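Local coordinates for putative curved DNA-binding protein (Chaetomium thermophilum var. thermophilum DSM 1495, PDB 4IPA) that is an Arx1 of the peptidase M24 (methionine aminopeptidase-like) family linked to ribosome biogenesis, and may bind DNA, at residues 25-36 and 120-131; 53-64 and 81-89. All blocks are in the same frame, centred on the assembly; numbering follows the deposited sequence.

Both contacts lay a helix against the same antiparallel sheet of the methionine aminopeptidase-like fold, whose strands run in the order 79-88, 115-124, 127-136. Contact 1 sets helix 23-46 on the hairpin formed by the second and third strands; contact 2 sets the next helix in the chain, 53-69, on the edge strand 79-88. Contact 2 is nested inside the loop that contact 1 closes, and their centres lie about 16 Å apart. They meet where Ser82 OG bonds to Thr129 O, 2.8 Å away, and where Met64 of one helix touches Ile35 of the other. Two successive helices thus pack together on one face of the sheet in this fold.

Contact 1. Residues 25-36 and 120-131; sequences VLTKYKTAAQIS and LGAQIDGYGTIV
Ser36 and Thr129 join hydroxyls across the interface: Thr129 OG1 donates to Ser36 OG at 2.9 Å. The same serine oxygen takes the backbone N-H of Ala122, with Ala122 N to Ser36 OG 3.0 Å and an N-H...O angle of 147°, and itself donates to Ala32 O one helical turn back, from above that carbonyl plane. Three bonds therefore grip one buried oxygen, and a small hydroxyl suits a place where helix and strand come this close. Thr129 OG1 sits between its backbone N and carbonyl carbon (chi1 58°), which turns it to the serine while CG2 packs on Tyr29 O and Ala33.

The salt bridge of the contact lies at the turn of the hairpin. Lys28, extended beyond CG, carries NZ to Asp125 OD2 at 3.1 Å, meeting it on the anti side and out of the carboxylate plane; NZ is shared with Asp24, its stronger partner, in the same helix.

Aromatic contacts fill the space beside this pair. Tyr127 CB stands over the centre of the Tyr29 ring, 3.6 Å from its centroid, while Gly128 O lies in plane at that ring's edge. Val25 CG1 sits over one face of the Tyr127 ring, offset toward the rim, 4.1 Å from its centroid, a CH-pi contact.

Aliphatic packing completes the seam. Ile124 CD1 presses on the backbone of Ala32, 3.4 Å from its CA, a tight contact, and Ile35 CG2 meets Ala122 CB at 3.8 Å; the alanines' small methyls let helix and sheet approach closely.

The axis of segment 25-36 comes within 6.8 Å of that of strand 120-124, roughly antiparallel to it, above a hairpin closed by a type I' turn from Ile124 to Tyr127. Helix 53-69 packs beside Ile35 and Ala122 through Met64, whereas strand 355-360 of the other sheet meets Tyr29 and Ala33 through Ile359.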
loop_
_atom_site.group_PDB
_atom_site.type_symbol
_atom_site.label_atom_id
_atom_site.label_comp_id
_atom_site.label_asym_id
_atom_site.label_seq_id
_atom_site.Cartn_x
_atom_site.Cartn_y
_atom_site.Cartn_z
ATOM N N VAL A 25 -11.233 -16.806 -8.659
ATOM C CA VAL A 25 -10.124 -15.984 -8.218
ATOM C C VAL A 25 -10.561 -14.533 -7.954
ATOM O O VAL A 25 -10.257 -13.954 -6.915
ATOM C CB VAL A 25 -8.992 -16.068 -9.248
ATOM C CG1 VAL A 25 -7.930 -14.993 -9.000
ATOM C CG2 VAL A 25 -8.405 -17.495 -9.235
ATOM N N LEU A 26 -11.303 -13.965 -8.892
ATOM C CA LEU A 26 -11.797 -12.618 -8.742
ATOM C C LEU A 26 -12.601 -12.491 -7.441
ATOM O O LEU A 26 -12.425 -11.541 -6.678
ATOM C CB LEU A 26 -12.635 -12.262 -9.958
ATOM C CG LEU A 26 -12.805 -10.787 -10.312
ATOM C CD1 LEU A 26 -11.503 -10.027 -10.105
ATOM C CD2 LEU A 26 -13.319 -10.652 -11.753
ATOM N N THR A 27 -13.449 -13.479 -7.178
ATOM C CA THR A 27 -14.324 -13.499 -6.006
ATOM C C THR A 27 -13.557 -13.631 -4.682
ATOM O O THR A 27 -13.980 -13.088 -3.660
ATOM C CB THR A 27 -15.388 -14.635 -6.133
ATOM O OG1 THR A 27 -16.197 -14.393 -7.293
ATOM C CG2 THR A 27 -16.289 -14.697 -4.907
ATOM N N LYS A 28 -12.436 -14.342 -4.706
ATOM C CA LYS A 28 -11.598 -14.472 -3.519
ATOM C C LYS A 28 -10.859 -13.169 -3.223
ATOM O O LYS A 28 -10.792 -12.743 -2.076
ATOM C CB LYS A 28 -10.628 -15.654 -3.670
ATOM C CG LYS A 28 -11.313 -17.017 -3.519
ATOM C CD LYS A 28 -10.448 -18.179 -3.999
ATOM C CE LYS A 28 -11.158 -19.512 -3.730
ATOM N NZ LYS A 28 -10.494 -20.664 -4.405
ATOM N N TYR A 29 -10.307 -12.542 -4.262
ATOM C CA TYR A 29 -9.781 -11.190 -4.134
ATOM C C TYR A 29 -10.859 -10.278 -3.577
ATOM O O TYR A 29 -10.614 -9.515 -2.651
ATOM C CB TYR A 29 -9.320 -10.657 -5.483
ATOM C CG TYR A 29 -7.913 -11.033 -5.859
ATOM C CD1 TYR A 29 -6.833 -10.553 -5.134
ATOM C CD2 TYR A 29 -7.659 -11.838 -6.953
ATOM C CE1 TYR A 29 -5.556 -10.880 -5.479
ATOM C CE2 TYR A 29 -6.371 -12.173 -7.308
ATOM C CZ TYR A 29 -5.330 -11.691 -6.560
ATOM O OH TYR A 29 -4.052 -12.009 -6.901
ATOM N N LYS A 30 -12.064 -10.368 -4.130
ATOM C CA LYS A 30 -13.149 -9.493 -3.683
ATOM C C LYS A 30 -13.554 -9.733 -2.225
ATOM O O LYS A 30 -13.884 -8.792 -1.501
ATOM C CB LYS A 30 -14.377 -9.611 -4.594
ATOM C CG LYS A 30 -15.547 -8.741 -4.157
ATOM C CD LYS A 30 -15.323 -7.289 -4.564
ATOM C CE LYS A 30 -16.375 -6.372 -3.971
ATOM N NZ LYS A 30 -15.942 -4.957 -4.064
ATOM N N THR A 31 -13.542 -10.988 -1.791
ATOM C CA THR A 31 -13.853 -11.280 -0.401
ATOM C C THR A 31 -12.796 -10.645 0.495
ATOM O O THR A 31 -13.106 -10.072 1.535
ATOM C CB THR A 31 -13.859 -12.790 -0.114
ATOM O OG1 THR A 31 -14.694 -13.462 -1.054
ATOM C CG2 THR A 31 -14.383 -13.038 1.289
ATOM N N ALA A 32 -11.537 -10.775 0.083
ATOM C CA ALA A 32 -10.434 -10.144 0.788
ATOM C C ALA A 32 -10.579 -8.620 0.856
ATOM O O ALA A 32 -10.336 -8.028 1.893
ATOM C CB ALA A 32 -9.109 -10.525 0.142
ATOM N N ALA A 33 -10.966 -8.000 -0.254
ATOM C CA ALA A 33 -11.133 -6.556 -0.326
ATOM C C ALA A 33 -12.219 -6.055 0.620
ATOM O O ALA A 33 -12.037 -5.064 1.308
ATOM C CB ALA A 33 -11.455 -6.138 -1.749
ATOM N N GLN A 34 -13.356 -6.733 0.632
ATOM C CA GLN A 34 -14.448 -6.325 1.500
ATOM C C GLN A 34 -14.004 -6.400 2.955
ATOM O O GLN A 34 -14.315 -5.513 3.744
ATOM C CB GLN A 34 -15.688 -7.192 1.267
ATOM C CG GLN A 34 -16.419 -6.903 -0.039
ATOM C CD GLN A 34 -17.656 -7.777 -0.211
ATOM O OE1 GLN A 34 -17.556 -8.985 -0.441
ATOM N NE2 GLN A 34 -18.828 -7.172 -0.072
ATOM N N ILE A 35 -13.259 -7.441 3.311
ATOM C CA ILE A 35 -12.738 -7.523 4.666
ATOM C C ILE A 35 -11.753 -6.387 4.933
ATOM O O ILE A 35 -11.841 -5.727 5.963
ATOM C CB ILE A 35 -12.062 -8.883 4.978
ATOM C CG1 ILE A 35 -13.114 -9.981 5.176
ATOM C CG2 ILE A 35 -11.234 -8.773 6.248
ATOM C CD1 ILE A 35 -12.541 -11.401 5.283
ATOM N N SER A 36 -10.828 -6.148 4.008
ATOM C CA SER A 36 -9.806 -5.119 4.237
ATOM C C SER A 36 -10.443 -3.748 4.357
ATOM O O SER A 36 -10.060 -2.968 5.206
ATOM C CB SER A 36 -8.762 -5.093 3.120
ATOM O OG SER A 36 -8.319 -6.396 2.805
ATOM N N LEU A 120 -3.268 -2.028 5.613
ATOM C CA LEU A 120 -3.548 -3.346 6.141
ATOM C C LEU A 120 -4.142 -4.160 5.016
ATOM O O LEU A 120 -4.386 -3.632 3.938
ATOM C CB LEU A 120 -4.530 -3.243 7.308
ATOM C CG LEU A 120 -5.862 -2.545 7.044
ATOM C CD1 LEU A 120 -6.895 -3.532 6.518
ATOM C CD2 LEU A 120 -6.369 -1.876 8.336
ATOM N N GLY A 121 -4.372 -5.441 5.252
ATOM C CA GLY A 121 -5.027 -6.244 4.244
ATOM C C GLY A 121 -5.278 -7.684 4.613
ATOM O O GLY A 121 -4.629 -8.244 5.509
ATOM N N ALA A 122 -6.232 -8.275 3.900
ATOM C CA ALA A 122 -6.594 -9.667 4.072
ATOM C C ALA A 122 -6.290 -10.500 2.837
ATOM O O ALA A 122 -5.991 -9.980 1.757
ATOM C CB ALA A 122 -8.075 -9.803 4.424
ATOM N N GLN A 123 -6.476 -11.803 3.004
ATOM C CA GLN A 123 -5.915 -12.807 2.130
ATOM C C GLN A 123 -6.862 -14.024 2.140
ATOM O O GLN A 123 -7.122 -14.593 3.204
ATOM C CB GLN A 123 -4.559 -13.154 2.746
ATOM C CG GLN A 123 -3.741 -14.105 2.049
ATOM C CD GLN A 123 -4.141 -15.521 2.337
ATOM O OE1 GLN A 123 -4.830 -16.136 1.530
ATOM N NE2 GLN A 123 -3.689 -16.067 3.483
ATOM N N ILE A 124 -7.400 -14.401 0.978
ATOM C CA ILE A 124 -8.180 -15.651 0.857
ATOM C C ILE A 124 -7.615 -16.604 -0.198
ATOM O O ILE A 124 -7.566 -16.269 -1.378
ATOM C CB ILE A 124 -9.686 -15.427 0.536
ATOM C CG1 ILE A 124 -10.429 -14.870 1.743
ATOM C CG2 ILE A 124 -10.348 -16.763 0.162
ATOM C CD1 ILE A 124 -10.540 -13.404 1.725
ATOM N N ASP A 125 -7.227 -17.798 0.243
ATOM C CA ASP A 125 -6.661 -18.841 -0.609
ATOM C C ASP A 125 -5.476 -18.337 -1.414
ATOM O O ASP A 125 -5.289 -18.720 -2.568
ATOM C CB ASP A 125 -7.717 -19.459 -1.527
ATOM C CG ASP A 125 -7.212 -20.720 -2.244
ATOM O OD1 ASP A 125 -6.426 -21.486 -1.648
ATOM O OD2 ASP A 125 -7.610 -20.954 -3.406
ATOM N N GLY A 126 -4.682 -17.467 -0.794
ATOM C CA GLY A 126 -3.460 -16.967 -1.389
ATOM C C GLY A 126 -3.676 -15.741 -2.248
ATOM O O GLY A 126 -2.741 -15.249 -2.866
ATOM N N TYR A 127 -4.908 -15.246 -2.292
ATOM C CA TYR A 127 -5.206 -14.034 -3.055
ATOM C C TYR A 127 -5.451 -12.859 -2.107
ATOM O O TYR A 127 -6.482 -12.784 -1.423
ATOM C CB TYR A 127 -6.380 -14.262 -4.028
ATOM C CG TYR A 127 -6.117 -15.441 -4.959
ATOM C CD1 TYR A 127 -5.153 -15.355 -5.958
ATOM C CD2 TYR A 127 -6.789 -16.647 -4.802
ATOM C CE1 TYR A 127 -4.886 -16.423 -6.798
ATOM C CE2 TYR A 127 -6.526 -17.737 -5.642
ATOM C CZ TYR A 127 -5.575 -17.615 -6.634
ATOM O OH TYR A 127 -5.295 -18.678 -7.465
ATOM N N GLY A 128 -4.484 -11.948 -2.067
ATOM C CA GLY A 128 -4.513 -10.859 -1.111
ATOM C C GLY A 128 -4.849 -9.498 -1.688
ATOM O O GLY A 128 -4.551 -9.205 -2.856
ATOM N N THR A 129 -5.492 -8.674 -0.868
ATOM C CA THR A 129 -5.720 -7.281 -1.210
ATOM C C THR A 129 -5.072 -6.452 -0.121
ATOM O O THR A 129 -5.330 -6.675 1.055
ATOM C CB THR A 129 -7.225 -6.934 -1.212
ATOM O OG1 THR A 129 -7.761 -7.232 0.081
ATOM C CG2 THR A 129 -7.974 -7.759 -2.264
ATOM N N ILE A 130 -4.227 -5.508 -0.507
ATOM C CA ILE A 130 -3.647 -4.574 0.444
ATOM C C ILE A 130 -4.234 -3.186 0.164
ATOM O O ILE A 130 -4.383 -2.798 -1.000
ATOM C CB ILE A 130 -2.098 -4.561 0.351
ATOM C CG1 ILE A 130 -1.548 -5.975 0.563
ATOM C CG2 ILE A 130 -1.493 -3.601 1.383
ATOM C CD1 ILE A 130 -0.029 -6.080 0.465
ATOM N N VAL A 131 -4.607 -2.463 1.221
ATOM C CA VAL A 131 -5.162 -1.119 1.079
ATOM C C VAL A 131 -4.402 -0.149 1.967
ATOM O O VAL A 131 -3.920 -0.527 3.030
ATOM C CB VAL A 131 -6.675 -1.045 1.485
ATOM C CG1 VAL A 131 -7.524 -1.929 0.608
ATOM C CG2 VAL A 131 -6.871 -1.426 2.945
#

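Contact 2. Residues 53-64 and 81-89; sequences IIDICEQGDKLM and FSHPTTVSP
Asp61 and Thr85 pin helix 53-64 to the edge strand of the three-stranded antiparallel sheet, an alpha-on-beta packing within the methionine aminopeptidase-like fold. Asp61 OD1 accepts twice from one residue: Thr85 N donates at 2.9 Å to its syn lone pair, with an N-H...O angle of 162°, and Thr85 OG1 donates at 2.8 Å from above the carboxylate plane. Threonine suits the site because its methyl, CG2, packs on Cys57 CA while the hydroxyl bonds. Gly60 suits its place too, since a CB there would collide with Thr85 OG1.

Phe81 fills the next space along the helix. Met64 CG lies over a face of its ring, 3.8 Å from the centroid, and Met64 SD stands farther above in a Met-aromatic contact. A chi1 of 179° points Met64 CG away from its own backbone N and out over the ring, before the chain bends at chi2 and chi3.

At the other end the contact is aliphatic: Ile56 CG2 meets Val87 CG2 at 3.8 Å, and Ile53 CD1 rests on Pro89 CG at 3.7 Å. Beta-branched side chains give the strand and helix broad, stiff surfaces here.

Around this shell, Arg307 forms a salt bridge with Asp61 OD2 and so probably helps fix the carboxylate's rotation. With an alanine in place of Asp61, the carboxylate is gone, and Thr85 N, Thr85 OG1 and the Arg307 charge would probably be left without their mate. Val43 and Leu46 of helix 23-46 back Ile56. A water completes the clamp, donating to Asp61 OD2 at 2.8 Å and to Thr85 O at 2.7 Å.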
loop_
_atom_site.group_PDB
_atom_site.type_symbol
_atom_site.label_atom_id
_atom_site.label_comp_id
_atom_site.label_asym_id
_atom_site.label_seq_id
_atom_site.Cartn_x
_atom_site.Cartn_y
_atom_site.Cartn_z
ATOM N N ILE A 53 -0.741 4.106 19.223
ATOM C CA ILE A 53 -0.584 3.325 18.010
ATOM C C ILE A 53 -0.620 1.811 18.241
ATOM O O ILE A 53 -1.249 1.084 17.462
ATOM C CB ILE A 53 0.701 3.731 17.238
ATOM C CG1 ILE A 53 0.540 5.144 16.685
ATOM C CG2 ILE A 53 0.966 2.783 16.082
ATOM C CD1 ILE A 53 1.746 5.649 15.913
ATOM N N ILE A 54 0.046 1.327 19.290
ATOM C CA ILE A 54 0.102 -0.117 19.500
ATOM C C ILE A 54 -1.281 -0.708 19.782
ATOM O O ILE A 54 -1.552 -1.854 19.427
ATOM C CB ILE A 54 1.107 -0.554 20.607
ATOM C CG1 ILE A 54 1.367 -2.061 20.511
ATOM C CG2 ILE A 54 0.582 -0.239 21.990
ATOM C CD1 ILE A 54 2.802 -2.411 20.413
ATOM N N ASP A 55 -2.150 0.077 20.413
ATOM C CA ASP A 55 -3.505 -0.366 20.685
ATOM C C ASP A 55 -4.317 -0.489 19.400
ATOM O O ASP A 55 -5.063 -1.456 19.217
ATOM C CB ASP A 55 -4.202 0.587 21.660
ATOM C CG ASP A 55 -3.655 0.477 23.070
ATOM O OD1 ASP A 55 -2.969 -0.526 23.370
ATOM O OD2 ASP A 55 -3.919 1.392 23.880
ATOM N N ILE A 56 -4.169 0.497 18.519
ATOM C CA ILE A 56 -4.859 0.497 17.234
ATOM C C ILE A 56 -4.450 -0.693 16.357
ATOM O O ILE A 56 -5.308 -1.393 15.826
ATOM C CB ILE A 56 -4.622 1.815 16.479
ATOM C CG1 ILE A 56 -4.913 3.007 17.399
ATOM C CG2 ILE A 56 -5.502 1.876 15.239
ATOM C CD1 ILE A 56 -4.541 4.361 16.814
ATOM N N CYS A 57 -3.145 -0.924 16.220
ATOM C CA CYS A 57 -2.641 -2.061 15.451
ATOM C C CYS A 57 -3.148 -3.380 16.020
ATOM O O CYS A 57 -3.574 -4.264 15.269
ATOM C CB CYS A 57 -1.111 -2.079 15.419
ATOM S SG CYS A 57 -0.344 -0.680 14.601
ATOM N N GLU A 58 -3.091 -3.526 17.343
ATOM C CA GLU A 58 -3.579 -4.758 17.955
ATOM C C GLU A 58 -5.072 -4.942 17.692
ATOM O O GLU A 58 -5.526 -6.035 17.345
ATOM C CB GLU A 58 -3.288 -4.798 19.461
ATOM C CG GLU A 58 -1.817 -5.043 19.807
ATOM C CD GLU A 58 -1.543 -5.083 21.320
ATOM O OE1 GLU A 58 -2.421 -4.687 22.113
ATOM O OE2 GLU A 58 -0.440 -5.509 21.715
ATOM N N GLN A 59 -5.836 -3.868 17.851
ATOM C CA GLN A 59 -7.281 -3.943 17.631
ATOM C C GLN A 59 -7.619 -4.230 16.168
ATOM O O GLN A 59 -8.549 -4.990 15.871
ATOM C CB GLN A 59 -7.980 -2.665 18.098
ATOM C CG GLN A 59 -9.507 -2.709 17.970
ATOM C CD GLN A 59 -10.139 -3.891 18.712
ATOM O OE1 GLN A 59 -9.597 -4.390 19.697
ATOM N NE2 GLN A 59 -11.283 -4.343 18.227
ATOM N N GLY A 60 -6.861 -3.624 15.261
ATOM C CA GLY A 60 -7.067 -3.851 13.840
ATOM C C GLY A 60 -6.824 -5.312 13.520
ATOM O O GLY A 60 -7.615 -5.932 12.796
ATOM N N ASP A 61 -5.744 -5.863 14.077
ATOM C CA ASP A 61 -5.374 -7.249 13.813
ATOM C C ASP A 61 -6.428 -8.214 14.351
ATOM O O ASP A 61 -6.745 -9.218 13.718
ATOM C CB ASP A 61 -3.978 -7.566 14.371
ATOM C CG ASP A 61 -2.856 -6.934 13.537
ATOM O OD1 ASP A 61 -3.139 -6.486 12.401
ATOM O OD2 ASP A 61 -1.696 -6.889 14.016
ATOM N N LYS A 62 -6.956 -7.886 15.512
ATOM C CA LYS A 62 -8.011 -8.630 16.127
ATOM C C LYS A 62 -9.274 -8.612 15.280
ATOM O O LYS A 62 -9.832 -9.618 15.026
ATOM C CB LYS A 62 -8.256 -8.152 17.547
ATOM C CG LYS A 62 -9.599 -8.498 18.111
ATOM C CD LYS A 62 -9.856 -7.793 19.409
ATOM C CE LYS A 62 -10.458 -8.727 20.413
ATOM N NZ LYS A 62 -11.521 -8.017 21.130
ATOM N N LEU A 63 -9.693 -7.458 14.854
ATOM C CA LEU A 63 -10.774 -7.338 13.927
ATOM C C LEU A 63 -10.623 -8.143 12.664
ATOM O O LEU A 63 -11.568 -8.690 12.204
ATOM C CB LEU A 63 -10.935 -5.919 13.551
ATOM C CG LEU A 63 -11.874 -5.352 14.530
ATOM C CD1 LEU A 63 -11.688 -3.867 14.594
ATOM C CD2 LEU A 63 -13.205 -5.739 13.947
ATOM N N MET A 64 -9.428 -8.175 12.115
ATOM C CA MET A 64 -9.143 -8.884 10.920
ATOM C C MET A 64 -9.353 -10.356 11.112
ATOM O O MET A 64 -9.917 -11.019 10.294
ATOM C CB MET A 64 -7.712 -8.649 10.506
ATOM C CG MET A 64 -7.272 -9.356 9.260
ATOM S SD MET A 64 -7.929 -8.603 7.782
ATOM C CE MET A 64 -6.838 -7.267 7.586
ATOM N N PHE A 81 -3.949 -12.767 6.993
ATOM C CA PHE A 81 -3.516 -11.409 6.657
ATOM C C PHE A 81 -2.751 -11.380 5.317
ATOM O O PHE A 81 -1.946 -12.260 5.043
ATOM C CB PHE A 81 -2.568 -10.869 7.738
ATOM C CG PHE A 81 -3.219 -10.614 9.070
ATOM C CD1 PHE A 81 -3.584 -11.672 9.901
ATOM C CD2 PHE A 81 -3.439 -9.314 9.509
ATOM C CE1 PHE A 81 -4.170 -11.435 11.137
ATOM C CE2 PHE A 81 -4.029 -9.075 10.748
ATOM C CZ PHE A 81 -4.395 -10.135 11.559
ATOM N N SER A 82 -2.993 -10.367 4.493
ATOM C CA SER A 82 -2.064 -10.037 3.424
ATOM C C SER A 82 -1.119 -8.940 3.939
ATOM O O SER A 82 -0.080 -8.679 3.352
ATOM C CB SER A 82 -2.801 -9.559 2.161
ATOM O OG SER A 82 -3.491 -8.333 2.390
ATOM N N HIS A 83 -1.479 -8.306 5.052
ATOM C CA HIS A 83 -0.663 -7.209 5.591
ATOM C C HIS A 83 -1.150 -6.854 6.973
ATOM O O HIS A 83 -2.346 -6.608 7.163
ATOM C CB HIS A 83 -0.756 -5.968 4.698
ATOM C CG HIS A 83 0.355 -4.977 4.892
ATOM N ND1 HIS A 83 0.391 -4.084 5.948
ATOM C CD2 HIS A 83 1.456 -4.709 4.140
ATOM C CE1 HIS A 83 1.469 -3.327 5.847
ATOM N NE2 HIS A 83 2.137 -3.686 4.760
ATOM N N PRO A 84 -0.226 -6.798 7.943
ATOM C CA PRO A 84 -0.565 -6.421 9.316
ATOM C C PRO A 84 -1.190 -5.028 9.360
ATOM O O PRO A 84 -0.925 -4.213 8.474
ATOM C CB PRO A 84 0.802 -6.386 10.008
ATOM C CG PRO A 84 1.755 -6.081 8.916
ATOM C CD PRO A 84 1.231 -6.862 7.737
ATOM N N THR A 85 -2.019 -4.770 10.366
ATOM C CA THR A 85 -2.534 -3.433 10.596
ATOM C C THR A 85 -1.373 -2.514 10.947
ATOM O O THR A 85 -0.615 -2.785 11.873
ATOM C CB THR A 85 -3.509 -3.400 11.780
ATOM O OG1 THR A 85 -4.635 -4.244 11.513
ATOM C CG2 THR A 85 -3.989 -1.980 12.020
ATOM N N THR A 86 -1.201 -1.436 10.202
ATOM C CA THR A 86 -0.122 -0.519 10.530
ATOM C C THR A 86 -0.668 0.895 10.563
ATOM O O THR A 86 -1.605 1.227 9.841
ATOM C CB THR A 86 1.035 -0.594 9.524
ATOM O OG1 THR A 86 0.533 -0.296 8.217
ATOM C CG2 THR A 86 1.689 -1.977 9.548
ATOM N N VAL A 87 -0.069 1.729 11.397
ATOM C CA VAL A 87 -0.563 3.077 11.610
ATOM C C VAL A 87 0.648 3.981 11.702
ATOM O O VAL A 87 1.369 3.954 12.689
ATOM C CB VAL A 87 -1.418 3.135 12.886
ATOM C CG1 VAL A 87 -1.804 4.569 13.238
ATOM C CG2 VAL A 87 -2.666 2.255 12.713
ATOM N N SER A 88 0.882 4.762 10.650
ATOM C CA SER A 88 2.147 5.468 10.496
ATOM C C SER A 88 1.994 6.980 10.608
ATOM O O SER A 88 1.238 7.592 9.849
ATOM C CB SER A 88 2.800 5.103 9.161
ATOM O OG SER A 88 2.854 3.698 9.016
ATOM N N PRO A 89 2.716 7.587 11.570
ATOM C CA PRO A 89 2.690 9.047 11.740
ATOM C C PRO A 89 3.236 9.817 10.525
ATOM O O PRO A 89 3.633 9.221 9.515
ATOM C CB PRO A 89 3.573 9.289 12.969
ATOM C CG PRO A 89 3.559 7.977 13.727
ATOM C CD PRO A 89 3.482 6.910 12.629
HETATM O O HOH W 1 0.147 -4.902 13.347
#